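PDB 1YR2: prolyl oligopeptidase from Novosphingobium capsulatum, which probably cleaves oligopeptides as a serine endopeptidase, hydrolysing the peptide bond after proline and, less readily, after alanine. Local coordinates for residues 115-120 with 413-418; 419-424 with 435-440; 120-125 with 166-171. All coordinates share one frame; numbering follows the deposited sequence.

Contact 1. Residues 115-120 with 413-418; sequences QRRGAS and SGRPGD
Gln115 and Ser413 mark the closest backbone approach, with CA atoms 6.7 Å apart and no hydrogen bond crossing between the segments. Strand residues 115-117 run into a type II' turn, Arg117 to Ser120, while 413-418 leaves its strand and folds into a type II turn from Arg415 to Asp418. Side chains and water therefore make the join. Arg415 does most of it: its guanidinium presents one face to the carbonyl of Arg116, whose O sits over the centre of the group, 3.2 Å from Arg415 NE. That N-H points badly for a hydrogen bond, and the attraction is probably that of carbonyl dipole to cation. Asp418 OD2 lies at the edge of the same guanidinium, in its plane, and closes a salt bridge with Arg415 NH2 at 3.1 Å, while Asp418 OD1 accepts from His420 N. Two waters join Arg415 NH1 to Gly118 N and Arg415 NH2 to Gly118 O.

Arg117 bends back at chi2 (-69°), and its NH1 donates to Arg116 O at 2.8 Å. Arg117 NH1 also lies 3.5 Å from Arg415 CD, and Arg117 NH2 bonds Gln115 OE1. The two guanidinium planes are 13° apart. The cations share Arg116 O, which accepts from one and lies over the face of the other; Gln115 OE1 and Asp418 OD2 probably offset them further. Gln115 NE2 reaches Ser413 CB at 3.7 Å.

Arg116 extends past Asp418, and its NE bonds the hydroxyl of Tyr422. The contact bridges the first and last propeller blades, strand 110-117 against the 413-418 loop, with strand 163-170 touching Gln115 and Arg117.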
ATOM      1  N   GLN A 115      -3.056  18.721 -12.726  1.00 11.79           N
ATOM      2  CA  GLN A 115      -4.035  18.746 -13.810  1.00 11.83           C
ATOM      3  C   GLN A 115      -3.874  20.068 -14.533  1.00 12.02           C
ATOM      4  O   GLN A 115      -3.970  21.129 -13.917  1.00 11.49           O
ATOM      5  CB  GLN A 115      -5.457  18.608 -13.275  1.00 11.21           C
ATOM      6  CG  GLN A 115      -5.745  17.281 -12.630  1.00 15.93           C
ATOM      7  CD  GLN A 115      -5.716  16.121 -13.630  1.00 17.81           C
ATOM      8  OE1 GLN A 115      -5.982  16.302 -14.829  1.00 24.82           O
ATOM      9  NE2 GLN A 115      -5.411  14.933 -13.139  1.00 22.58           N
ATOM     10  N   ARG A 116      -3.599  20.006 -15.824  1.00 12.72           N
ATOM     11  CA  ARG A 116      -3.512  21.221 -16.672  1.00 14.47           C
ATOM     12  C   ARG A 116      -4.840  21.431 -17.407  1.00 13.94           C
ATOM     13  O   ARG A 116      -5.342  20.508 -18.055  1.00 13.92           O
ATOM     14  CB  ARG A 116      -2.387  21.042 -17.668  1.00 15.09           C
ATOM     15  CG  ARG A 116      -1.013  20.979 -17.001  1.00 22.22           C
ATOM     16  CD  ARG A 116       0.163  20.572 -17.942  1.00 29.09           C
ATOM     17  NE  ARG A 116       1.397  21.103 -17.377  1.00 35.95           N
ATOM     18  CZ  ARG A 116       2.007  22.223 -17.773  1.00 38.08           C
ATOM     19  NH1 ARG A 116       1.558  22.947 -18.790  1.00 35.66           N
ATOM     20  NH2 ARG A 116       3.122  22.594 -17.145  1.00 43.03           N
ATOM     21  N   ARG A 117      -5.457  22.600 -17.230  1.00 12.49           N
ATOM     22  CA  ARG A 117      -6.633  22.965 -17.995  1.00 13.24           C
ATOM     23  C   ARG A 117      -6.485  24.438 -18.376  1.00 13.75           C
ATOM     24  O   ARG A 117      -6.185  25.287 -17.538  1.00 12.86           O
ATOM     25  CB  ARG A 117      -7.937  22.745 -17.223  1.00 13.42           C
ATOM     26  CG  ARG A 117      -8.218  21.339 -16.737  1.00 12.52           C
ATOM     27  CD  ARG A 117      -8.529  20.314 -17.866  1.00 13.22           C
ATOM     28  NE  ARG A 117      -8.928  19.084 -17.236  1.00 16.12           N
ATOM     29  CZ  ARG A 117      -8.078  18.177 -16.805  1.00 19.38           C
ATOM     30  NH1 ARG A 117      -6.775  18.307 -17.047  1.00 15.46           N
ATOM     31  NH2 ARG A 117      -8.532  17.097 -16.207  1.00 20.88           N
ATOM     32  N   GLY A 118      -6.690  24.731 -19.656  1.00 13.62           N
ATOM     33  CA  GLY A 118      -6.547  26.092 -20.160  1.00 14.31           C
ATOM     34  C   GLY A 118      -5.179  26.671 -19.910  1.00 14.14           C
ATOM     35  O   GLY A 118      -4.167  26.076 -20.262  1.00 15.56           O
ATOM     36  N   ALA A 119      -5.173  27.803 -19.247  1.00 14.57           N
ATOM     37  CA  ALA A 119      -3.969  28.555 -18.944  1.00 15.55           C
ATOM     38  C   ALA A 119      -3.361  28.196 -17.596  1.00 14.56           C
ATOM     39  O   ALA A 119      -2.384  28.813 -17.187  1.00 14.36           O
ATOM     40  CB  ALA A 119      -4.272  30.026 -18.975  1.00 15.81           C
ATOM     41  N   SER A 120      -3.906  27.187 -16.925  1.00 13.86           N
ATOM     42  CA  SER A 120      -3.581  26.939 -15.528  1.00 13.25           C
ATOM     43  C   SER A 120      -3.207  25.478 -15.262  1.00 13.37           C
ATOM     44  O   SER A 120      -3.632  24.537 -15.948  1.00 12.19           O
ATOM     45  CB  SER A 120      -4.770  27.348 -14.624  1.00 14.01           C
ATOM     46  OG  SER A 120      -5.025  28.735 -14.635  1.00 14.92           O
ATOM     47  N   SER A 413      -1.188  11.445 -14.839  1.00 19.08           N
ATOM     48  CA  SER A 413      -2.022  12.552 -15.222  1.00 18.27           C
ATOM     49  C   SER A 413      -1.490  13.094 -16.541  1.00 17.89           C
ATOM     50  O   SER A 413      -0.292  12.978 -16.879  1.00 14.91           O
ATOM     51  CB  SER A 413      -2.108  13.607 -14.123  1.00 19.56           C
ATOM     52  OG  SER A 413      -0.904  14.338 -13.898  1.00 19.53           O
ATOM     53  N   GLY A 414      -2.424  13.608 -17.314  1.00 17.81           N
ATOM     54  CA  GLY A 414      -2.135  14.117 -18.642  1.00 17.97           C
ATOM     55  C   GLY A 414      -3.395  13.947 -19.473  1.00 17.63           C
ATOM     56  O   GLY A 414      -4.396  13.409 -19.018  1.00 18.03           O
ATOM     57  N   ARG A 415      -3.349  14.493 -20.662  1.00 18.64           N
ATOM     58  CA  ARG A 415      -4.499  14.532 -21.548  1.00 18.52           C
ATOM     59  C   ARG A 415      -4.012  14.165 -22.967  1.00 17.80           C
ATOM     60  O   ARG A 415      -2.870  14.461 -23.349  1.00 15.70           O
ATOM     61  CB  ARG A 415      -5.035  15.966 -21.587  1.00 19.52           C
ATOM     62  CG  ARG A 415      -5.735  16.444 -20.356  1.00 25.23           C
ATOM     63  CD  ARG A 415      -6.204  17.897 -20.491  1.00 31.16           C
ATOM     64  NE  ARG A 415      -5.084  18.826 -20.750  1.00 33.80           N
ATOM     65  CZ  ARG A 415      -5.233  20.070 -21.237  1.00 36.28           C
ATOM     66  NH1 ARG A 415      -6.450  20.540 -21.518  1.00 37.94           N
ATOM     67  NH2 ARG A 415      -4.178  20.863 -21.441  1.00 35.56           N
ATOM     68  N   PRO A 416      -4.895  13.599 -23.764  1.00 17.68           N
ATOM     69  CA  PRO A 416      -4.598  13.404 -25.170  1.00 19.40           C
ATOM     70  C   PRO A 416      -4.293  14.753 -25.815  1.00 20.34           C
ATOM     71  O   PRO A 416      -4.933  15.738 -25.517  1.00 23.63           O
ATOM     72  CB  PRO A 416      -5.908  12.841 -25.731  1.00 19.80           C
ATOM     73  CG  PRO A 416      -6.615  12.306 -24.638  1.00 17.27           C
ATOM     74  CD  PRO A 416      -6.244  13.110 -23.409  1.00 17.75           C
ATOM     75  N   GLY A 417      -3.294  14.809 -26.657  1.00 22.36           N
ATOM     76  CA  GLY A 417      -2.940  16.059 -27.311  1.00 22.28           C
ATOM     77  C   GLY A 417      -2.068  16.994 -26.477  1.00 22.26           C
ATOM     78  O   GLY A 417      -1.644  17.988 -26.993  1.00 21.69           O
ATOM     79  N   ASP A 418      -1.857  16.702 -25.189  1.00 21.71           N
ATOM     80  CA  ASP A 418      -1.015  17.506 -24.307  1.00 21.04           C
ATOM     81  C   ASP A 418       0.380  16.850 -24.221  1.00 19.77           C
ATOM     82  O   ASP A 418       0.481  15.644 -23.942  1.00 19.54           O
ATOM     83  CB  ASP A 418      -1.691  17.555 -22.924  1.00 21.47           C
ATOM     84  CG  ASP A 418      -1.073  18.558 -21.979  1.00 26.92           C
ATOM     85  OD1 ASP A 418       0.126  18.897 -22.118  1.00 28.78           O
ATOM     86  OD2 ASP A 418      -1.750  19.047 -21.027  1.00 32.11           O
TER
HETATM   87  O   HOH W   1      -7.860  23.175 -21.782  1.00 34.01           O
HETATM   88  O   HOH W   2      -4.531  23.947 -22.217  1.00 42.11           O

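Contact 2. Residues 419-424 with 435-440; sequences RHAYLS and LALDPA
Ala421 to Leu423 and Leu435 to Leu437 pair as twisted antiparallel strands, their short axes 4.2 Å apart at closest and 133° between directions. They are the two middle strands of the last four-stranded blade of the beta-propeller, which runs 408-413, 421-427, 433-438, 443-446. Ala421 with Leu437 and Leu423 with Leu435 are hydrogen-bonded pairs; Tyr422 with Ala436 is the non-hydrogen-bonded pair between them. The bond from Leu437 N to Ala421 O is short and almost straight (2.8 Å, 174°), while its return partner, Ala421 N to Leu437 O, is longer and more bent at 3.1 Å.

Side chains alternate between two faces. On one, Ala421, Leu423, Leu435 and Leu437 form an apolar layer, and Thr444 of the outer strand lies against all three leucines. Leu437 has CG anti to its backbone N (chi1 168°), which lays CD2 alongside Ala421 CB at 3.9 Å. Leu412 of the inner strand packs on the same side chain. The other face carries Tyr422 and Ala436. The tyrosine ring passes obliquely by Ala436, CE1 to CB 4.5 Å, and meets Trp447 edge-to-face. Tyr422 CA also points its hydrogen at Leu435 O, a CA-H...O contact of 3.2 Å.

Past the Ala421-Leu437 pair the ladder stops; Pro439, which has no N-H to give, sets its CD 3.2 Å from Arg419 O. Asp438 makes an Asx turn: OD1 accepts from Ala440 N, approached from above the carboxylate plane, and takes a further hydrogen bond of 2.6 Å from a water that also reaches weakly to Arg419 O.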
ATOM      1  N   ARG A 419       1.444  17.631 -24.371  1.00 18.86           N
ATOM      2  CA  ARG A 419       2.811  17.109 -24.310  1.00 20.59           C
ATOM      3  C   ARG A 419       3.369  16.945 -22.887  1.00 20.25           C
ATOM      4  O   ARG A 419       4.413  16.359 -22.722  1.00 21.98           O
ATOM      5  CB  ARG A 419       3.741  17.998 -25.124  1.00 22.98           C
ATOM      6  CG  ARG A 419       4.063  19.358 -24.500  1.00 27.19           C
ATOM      7  CD  ARG A 419       4.543  20.349 -25.538  1.00 37.41           C
ATOM      8  NE  ARG A 419       4.485  21.746 -25.102  1.00 43.10           N
ATOM      9  CZ  ARG A 419       5.103  22.744 -25.734  1.00 48.87           C
ATOM     10  NH1 ARG A 419       5.818  22.511 -26.838  1.00 50.28           N
ATOM     11  NH2 ARG A 419       5.008  23.991 -25.277  1.00 51.74           N
ATOM     12  N   HIS A 420       2.672  17.464 -21.878  1.00 17.62           N
ATOM     13  CA  HIS A 420       3.105  17.392 -20.481  1.00 17.54           C
ATOM     14  C   HIS A 420       2.261  16.315 -19.824  1.00 15.57           C
ATOM     15  O   HIS A 420       1.015  16.384 -19.821  1.00 13.69           O
ATOM     16  CB  HIS A 420       2.904  18.728 -19.762  1.00 19.03           C
ATOM     17  CG  HIS A 420       3.758  19.822 -20.306  1.00 22.64           C
ATOM     18  ND1 HIS A 420       5.129  19.695 -20.426  1.00 32.58           N
ATOM     19  CD2 HIS A 420       3.436  21.018 -20.848  1.00 27.15           C
ATOM     20  CE1 HIS A 420       5.616  20.785 -21.000  1.00 31.26           C
ATOM     21  NE2 HIS A 420       4.609  21.607 -21.249  1.00 30.03           N
ATOM     22  N   ALA A 421       2.927  15.274 -19.366  1.00 13.34           N
ATOM     23  CA  ALA A 421       2.286  14.261 -18.533  1.00 13.21           C
ATOM     24  C   ALA A 421       3.069  14.061 -17.232  1.00 11.82           C
ATOM     25  O   ALA A 421       4.158  14.597 -17.068  1.00 12.72           O
ATOM     26  CB  ALA A 421       2.164  12.956 -19.303  1.00 12.66           C
ATOM     27  N   TYR A 422       2.496  13.318 -16.303  1.00 11.78           N
ATOM     28  CA  TYR A 422       3.041  13.155 -14.941  1.00 10.93           C
ATOM     29  C   TYR A 422       2.744  11.737 -14.478  1.00 11.89           C
ATOM     30  O   TYR A 422       1.707  11.177 -14.832  1.00 11.59           O
ATOM     31  CB  TYR A 422       2.401  14.158 -13.982  1.00 10.53           C
ATOM     32  CG  TYR A 422       2.591  15.559 -14.493  1.00 10.03           C
ATOM     33  CD1 TYR A 422       3.754  16.267 -14.212  1.00  8.29           C
ATOM     34  CD2 TYR A 422       1.685  16.110 -15.405  1.00 10.73           C
ATOM     35  CE1 TYR A 422       3.984  17.556 -14.760  1.00 10.55           C
ATOM     36  CE2 TYR A 422       1.892  17.357 -15.970  1.00 12.56           C
ATOM     37  CZ  TYR A 422       3.050  18.070 -15.656  1.00 15.79           C
ATOM     38  OH  TYR A 422       3.243  19.295 -16.231  1.00 14.27           O
ATOM     39  N   LEU A 423       3.650  11.178 -13.688  1.00 12.11           N
ATOM     40  CA  LEU A 423       3.555   9.813 -13.168  1.00 13.92           C
ATOM     41  C   LEU A 423       3.958   9.848 -11.699  1.00 13.35           C
ATOM     42  O   LEU A 423       4.979  10.448 -11.354  1.00 15.10           O
ATOM     43  CB  LEU A 423       4.518   8.916 -13.980  1.00 15.39           C
ATOM     44  CG  LEU A 423       4.655   7.434 -13.735  1.00 19.40           C
ATOM     45  CD1 LEU A 423       3.313   6.788 -13.925  1.00 23.62           C
ATOM     46  CD2 LEU A 423       5.537   6.828 -14.811  1.00 22.99           C
ATOM     47  N   SER A 424       3.191   9.196 -10.835  1.00 12.67           N
ATOM     48  CA  SER A 424       3.512   9.095  -9.427  1.00 13.85           C
ATOM     49  C   SER A 424       4.379   7.838  -9.178  1.00 13.40           C
ATOM     50  O   SER A 424       4.036   6.749  -9.619  1.00 13.16           O
ATOM     51  CB  SER A 424       2.219   9.073  -8.606  1.00 15.24           C
ATOM     52  OG  SER A 424       2.551   8.963  -7.233  1.00 18.20           O
ATOM     53  N   LEU A 435       6.804  12.594 -10.957  1.00 10.27           N
ATOM     54  CA  LEU A 435       7.746  12.744 -12.060  1.00 11.76           C
ATOM     55  C   LEU A 435       7.081  13.358 -13.276  1.00 12.19           C
ATOM     56  O   LEU A 435       5.913  13.065 -13.560  1.00 12.99           O
ATOM     57  CB  LEU A 435       8.271  11.370 -12.491  1.00 11.19           C
ATOM     58  CG  LEU A 435       8.936  10.540 -11.388  1.00 14.57           C
ATOM     59  CD1 LEU A 435       9.278   9.148 -12.008  1.00 14.55           C
ATOM     60  CD2 LEU A 435      10.152  11.232 -10.807  1.00 16.25           C
ATOM     61  N   ALA A 436       7.840  14.123 -14.058  1.00 11.74           N
ATOM     62  CA  ALA A 436       7.326  14.629 -15.323  1.00 11.60           C
ATOM     63  C   ALA A 436       7.589  13.514 -16.331  1.00 12.51           C
ATOM     64  O   ALA A 436       8.638  12.857 -16.280  1.00 13.72           O
ATOM     65  CB  ALA A 436       8.041  15.919 -15.745  1.00 12.02           C
ATOM     66  N   LEU A 437       6.599  13.245 -17.168  1.00 12.62           N
ATOM     67  CA  LEU A 437       6.672  12.233 -18.204  1.00 12.70           C
ATOM     68  C   LEU A 437       6.504  12.911 -19.543  1.00 13.47           C
ATOM     69  O   LEU A 437       5.555  13.624 -19.748  1.00 14.04           O
ATOM     70  CB  LEU A 437       5.561  11.194 -17.993  1.00 13.15           C
ATOM     71  CG  LEU A 437       5.288  10.213 -19.112  1.00 16.26           C
ATOM     72  CD1 LEU A 437       6.454   9.274 -19.284  1.00 15.89           C
ATOM     73  CD2 LEU A 437       3.965   9.478 -18.810  1.00 15.96           C
ATOM     74  N   ASP A 438       7.440  12.697 -20.461  1.00 13.00           N
ATOM     75  CA  ASP A 438       7.287  13.153 -21.840  1.00 15.28           C
ATOM     76  C   ASP A 438       6.708  11.977 -22.597  1.00 15.22           C
ATOM     77  O   ASP A 438       7.371  10.977 -22.817  1.00 16.92           O
ATOM     78  CB  ASP A 438       8.639  13.540 -22.422  1.00 16.29           C
ATOM     79  CG  ASP A 438       8.535  14.033 -23.866  1.00 19.53           C
ATOM     80  OD1 ASP A 438       7.475  13.881 -24.491  1.00 22.50           O
ATOM     81  OD2 ASP A 438       9.485  14.557 -24.441  1.00 24.67           O
ATOM     82  N   PRO A 439       5.451  12.049 -22.963  1.00 15.69           N
ATOM     83  CA  PRO A 439       4.798  10.873 -23.537  1.00 16.33           C
ATOM     84  C   PRO A 439       5.352  10.516 -24.906  1.00 16.64           C
ATOM     85  O   PRO A 439       5.334   9.339 -25.202  1.00 16.76           O
ATOM     86  CB  PRO A 439       3.306  11.251 -23.505  1.00 16.91           C
ATOM     87  CG  PRO A 439       3.272  12.650 -23.552  1.00 16.64           C
ATOM     88  CD  PRO A 439       4.537  13.191 -22.865  1.00 16.49           C
ATOM     89  N   ALA A 440       5.922  11.454 -25.661  1.00 17.00           N
ATOM     90  CA  ALA A 440       6.487  11.155 -26.992  1.00 17.84           C
ATOM     91  C   ALA A 440       7.761  10.338 -26.904  1.00 17.62           C
ATOM     92  O   ALA A 440       8.084   9.619 -27.820  1.00 20.06           O
ATOM     93  CB  ALA A 440       6.770  12.468 -27.751  1.00 17.53           C
TER
HETATM   94  O   HOH W   3       5.515  15.084 -25.785  1.00 44.49           O

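Contact 3. Residues 120-125 with 166-171; sequences SVFYSW and DAWAAS
Two neighbouring blades of the beta-propeller meet here, Phe122 on the second strand of the first blade packing against Trp168 and Ala170 on the innermost strand of the next. Strands 120-125 and 166-170 run in nearly opposite directions, 170° apart, but belong to different sheets. With their axes 9.0 Å apart at closest, the space is bridged by side chains, and no hydrogen bond crosses it.

Phe122 turns CG away from its own carbonyl carbon (chi1 -53°), which swings the ring to meet Ala170. The methyl CB of Ala170 lies over one face of the Phe122 ring, 3.8 Å from its centroid and 18° from the normal, a CH-pi contact displaced toward the rim. Phe122 CE1 is the ring atom nearest Ala170 CB, at 3.6 Å. Two residues back along the strand, Trp168 reaches across the gap. Its CG sits between the backbone N and the carbonyl carbon, and the six-membered end of the indole arrives beside the root of the phenylalanine side chain. Trp168 CZ3 touches Phe122 CB at 3.6 Å, and Trp168 CH2 comes within 3.8 Å of Phe122 O. The tryptophan thus meets the methylene and backbone of Phe122, while the alanine takes the ring.

Leu177, from the second strand of the neighbouring blade, packs against Phe122, Trp168 and Ala170 alike, and Leu135 and Gln115 of the first blade also touch the indole. With the Phe122 ring gone, as in an alanine here, the Ala170 methyl would probably face a gap and Leu177 lose part of its packing surface.

With only carbon contacts between the side chains, this interface depends on shape and burial: between these two segments the fit is one of van der Waals contact, with no hydrogen bond to fix their spacing.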
ATOM      1  N   SER A 120      -3.906  27.187 -16.925  1.00 13.86           N
ATOM      2  CA  SER A 120      -3.581  26.939 -15.528  1.00 13.25           C
ATOM      3  C   SER A 120      -3.207  25.478 -15.262  1.00 13.37           C
ATOM      4  O   SER A 120      -3.632  24.537 -15.948  1.00 12.19           O
ATOM      5  CB  SER A 120      -4.770  27.348 -14.624  1.00 14.01           C
ATOM      6  OG  SER A 120      -5.025  28.735 -14.635  1.00 14.92           O
ATOM      7  N   VAL A 121      -2.412  25.295 -14.212  1.00 12.18           N
ATOM      8  CA  VAL A 121      -2.146  23.981 -13.668  1.00 11.91           C
ATOM      9  C   VAL A 121      -2.619  23.959 -12.196  1.00 11.24           C
ATOM     10  O   VAL A 121      -2.366  24.908 -11.453  1.00 11.72           O
ATOM     11  CB  VAL A 121      -0.651  23.593 -13.837  1.00 13.72           C
ATOM     12  CG1 VAL A 121       0.252  24.513 -13.111  1.00 15.09           C
ATOM     13  CG2 VAL A 121      -0.392  22.172 -13.372  1.00 12.89           C
ATOM     14  N   PHE A 122      -3.258  22.864 -11.797  1.00 10.03           N
ATOM     15  CA  PHE A 122      -3.878  22.641 -10.479  1.00 10.24           C
ATOM     16  C   PHE A 122      -3.241  21.415  -9.823  1.00  9.77           C
ATOM     17  O   PHE A 122      -3.036  20.390 -10.483  1.00 10.87           O
ATOM     18  CB  PHE A 122      -5.404  22.387 -10.580  1.00 11.04           C
ATOM     19  CG  PHE A 122      -6.164  23.443 -11.334  1.00 10.04           C
ATOM     20  CD1 PHE A 122      -6.176  23.480 -12.708  1.00 11.38           C
ATOM     21  CD2 PHE A 122      -6.897  24.401 -10.645  1.00 11.30           C
ATOM     22  CE1 PHE A 122      -6.884  24.454 -13.404  1.00 13.03           C
ATOM     23  CE2 PHE A 122      -7.630  25.345 -11.329  1.00 10.15           C
ATOM     24  CZ  PHE A 122      -7.618  25.415 -12.679  1.00 11.70           C
ATOM     25  N   TYR A 123      -2.882  21.547  -8.551  1.00 10.43           N
ATOM     26  CA  TYR A 123      -2.269  20.434  -7.833  1.00 10.24           C
ATOM     27  C   TYR A 123      -2.410  20.622  -6.340  1.00 10.81           C
ATOM     28  O   TYR A 123      -2.381  21.719  -5.834  1.00 10.19           O
ATOM     29  CB  TYR A 123      -0.781  20.263  -8.237  1.00 10.53           C
ATOM     30  CG  TYR A 123       0.030  21.533  -8.029  1.00  9.70           C
ATOM     31  CD1 TYR A 123      -0.060  22.566  -8.921  1.00 12.05           C
ATOM     32  CD2 TYR A 123       0.821  21.696  -6.907  1.00 10.11           C
ATOM     33  CE1 TYR A 123       0.650  23.729  -8.768  1.00 12.38           C
ATOM     34  CE2 TYR A 123       1.537  22.865  -6.717  1.00 11.97           C
ATOM     35  CZ  TYR A 123       1.425  23.892  -7.649  1.00 14.24           C
ATOM     36  OH  TYR A 123       2.097  25.072  -7.480  1.00 12.99           O
ATOM     37  N   SER A 124      -2.594  19.522  -5.633  1.00 10.60           N
ATOM     38  CA  SER A 124      -2.566  19.544  -4.184  1.00 10.41           C
ATOM     39  C   SER A 124      -1.105  19.728  -3.676  1.00 10.72           C
ATOM     40  O   SER A 124      -0.157  19.315  -4.361  1.00 10.45           O
ATOM     41  CB  SER A 124      -3.249  18.278  -3.643  1.00 10.86           C
ATOM     42  OG  SER A 124      -2.424  17.148  -3.752  1.00 12.06           O
ATOM     43  N   TRP A 125      -0.965  20.319  -2.486  1.00 10.25           N
ATOM     44  CA  TRP A 125       0.291  20.466  -1.800  1.00  9.95           C
ATOM     45  C   TRP A 125       0.058  20.449  -0.315  1.00 10.81           C
ATOM     46  O   TRP A 125      -0.847  21.087   0.162  1.00 10.39           O
ATOM     47  CB  TRP A 125       1.006  21.753  -2.179  1.00  9.03           C
ATOM     48  CG  TRP A 125       2.310  21.920  -1.532  1.00 10.43           C
ATOM     49  CD1 TRP A 125       3.462  21.359  -1.899  1.00 12.29           C
ATOM     50  CD2 TRP A 125       2.610  22.737  -0.398  1.00 11.73           C
ATOM     51  NE1 TRP A 125       4.482  21.728  -1.059  1.00 12.27           N
ATOM     52  CE2 TRP A 125       3.987  22.600  -0.139  1.00 11.04           C
ATOM     53  CE3 TRP A 125       1.854  23.595   0.424  1.00 15.13           C
ATOM     54  CZ2 TRP A 125       4.631  23.288   0.883  1.00 15.87           C
ATOM     55  CZ3 TRP A 125       2.482  24.259   1.433  1.00 15.11           C
ATOM     56  CH2 TRP A 125       3.861  24.114   1.664  1.00 14.83           C
ATOM     57  N   ASP A 166     -13.034  16.554  -0.307  1.00 16.09           N
ATOM     58  CA  ASP A 166     -13.059  15.191  -0.799  1.00 16.95           C
ATOM     59  C   ASP A 166     -12.452  15.185  -2.206  1.00 16.79           C
ATOM     60  O   ASP A 166     -11.297  14.707  -2.424  1.00 19.38           O
ATOM     61  CB  ASP A 166     -14.519  14.648  -0.784  1.00 17.26           C
ATOM     62  CG  ASP A 166     -14.627  13.239  -1.377  1.00 21.13           C
ATOM     63  OD1 ASP A 166     -13.574  12.653  -1.795  1.00 26.46           O
ATOM     64  OD2 ASP A 166     -15.715  12.627  -1.517  1.00 22.70           O
ATOM     65  N   ALA A 167     -13.143  15.803  -3.157  1.00 15.02           N
ATOM     66  CA  ALA A 167     -12.715  15.731  -4.561  1.00 13.77           C
ATOM     67  C   ALA A 167     -12.752  17.094  -5.212  1.00 13.49           C
ATOM     68  O   ALA A 167     -13.445  17.989  -4.728  1.00 10.72           O
ATOM     69  CB  ALA A 167     -13.621  14.764  -5.344  1.00 15.53           C
ATOM     70  N   TRP A 168     -12.014  17.266  -6.332  1.00 10.17           N
ATOM     71  CA  TRP A 168     -12.040  18.533  -7.064  1.00  9.86           C
ATOM     72  C   TRP A 168     -11.843  18.230  -8.555  1.00 10.23           C
ATOM     73  O   TRP A 168     -11.271  17.227  -8.869  1.00 10.25           O
ATOM     74  CB  TRP A 168     -11.002  19.532  -6.578  1.00 10.17           C
ATOM     75  CG  TRP A 168      -9.601  19.055  -6.569  1.00 12.12           C
ATOM     76  CD1 TRP A 168      -8.976  18.452  -5.550  1.00 15.16           C
ATOM     77  CD2 TRP A 168      -8.638  19.132  -7.643  1.00  9.60           C
ATOM     78  NE1 TRP A 168      -7.682  18.148  -5.899  1.00 15.78           N
ATOM     79  CE2 TRP A 168      -7.453  18.541  -7.181  1.00 14.20           C
ATOM     80  CE3 TRP A 168      -8.657  19.660  -8.913  1.00 12.06           C
ATOM     81  CZ2 TRP A 168      -6.293  18.456  -7.941  1.00 13.30           C
ATOM     82  CZ3 TRP A 168      -7.486  19.577  -9.696  1.00 14.02           C
ATOM     83  CH2 TRP A 168      -6.328  18.981  -9.198  1.00 14.83           C
ATOM     84  N   ALA A 169     -12.335  19.119  -9.406  1.00  9.23           N
ATOM     85  CA  ALA A 169     -12.220  19.003 -10.837  1.00 10.90           C
ATOM     86  C   ALA A 169     -12.262  20.387 -11.413  1.00  9.79           C
ATOM     87  O   ALA A 169     -13.218  21.149 -11.205  1.00 11.38           O
ATOM     88  CB  ALA A 169     -13.319  18.153 -11.398  1.00 11.24           C
ATOM     89  N   ALA A 170     -11.229  20.729 -12.165  1.00 10.22           N
ATOM     90  CA  ALA A 170     -11.236  21.961 -12.919  1.00 10.27           C
ATOM     91  C   ALA A 170     -12.045  21.767 -14.217  1.00 11.61           C
ATOM     92  O   ALA A 170     -12.020  20.683 -14.841  1.00 12.35           O
ATOM     93  CB  ALA A 170      -9.847  22.371 -13.231  1.00 10.39           C
ATOM     94  N   SER A 171     -12.697  22.841 -14.662  1.00 10.47           N
ATOM     95  CA  SER A 171     -13.412  22.838 -15.927  1.00 11.56           C
ATOM     96  C   SER A 171     -12.469  22.652 -17.120  1.00 11.59           C
ATOM     97  O   SER A 171     -11.234  22.810 -17.015  1.00 10.39           O
ATOM     98  CB  SER A 171     -14.246  24.144 -16.091  1.00 11.49           C
ATOM     99  OG  SER A 171     -13.424  25.302 -16.155  1.00 12.18           O
TER

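All three contacts lie on one side of the chain's centre, in the propeller. Contacts 1 and 2 have centres about 11 Å apart and are stitched twice: Ser413 O bonds Tyr422 N (2.9 Å), tying strand 408-413 to strand 421-427, and Arg116 NE bonds Tyr422 OH (2.8 Å), joining the first blade to the last. Contact 1 is equally close to contact 3: they share Ser120, and Gln115 N bonds Phe122 O at 2.8 Å. Contacts 2 and 3, about 17 Å between centres, do not touch. Contact 1 is largely polar and water-mediated, contact 3 apolar. The catalytic machinery of this family belongs to the separate alpha/beta-hydrolase domain.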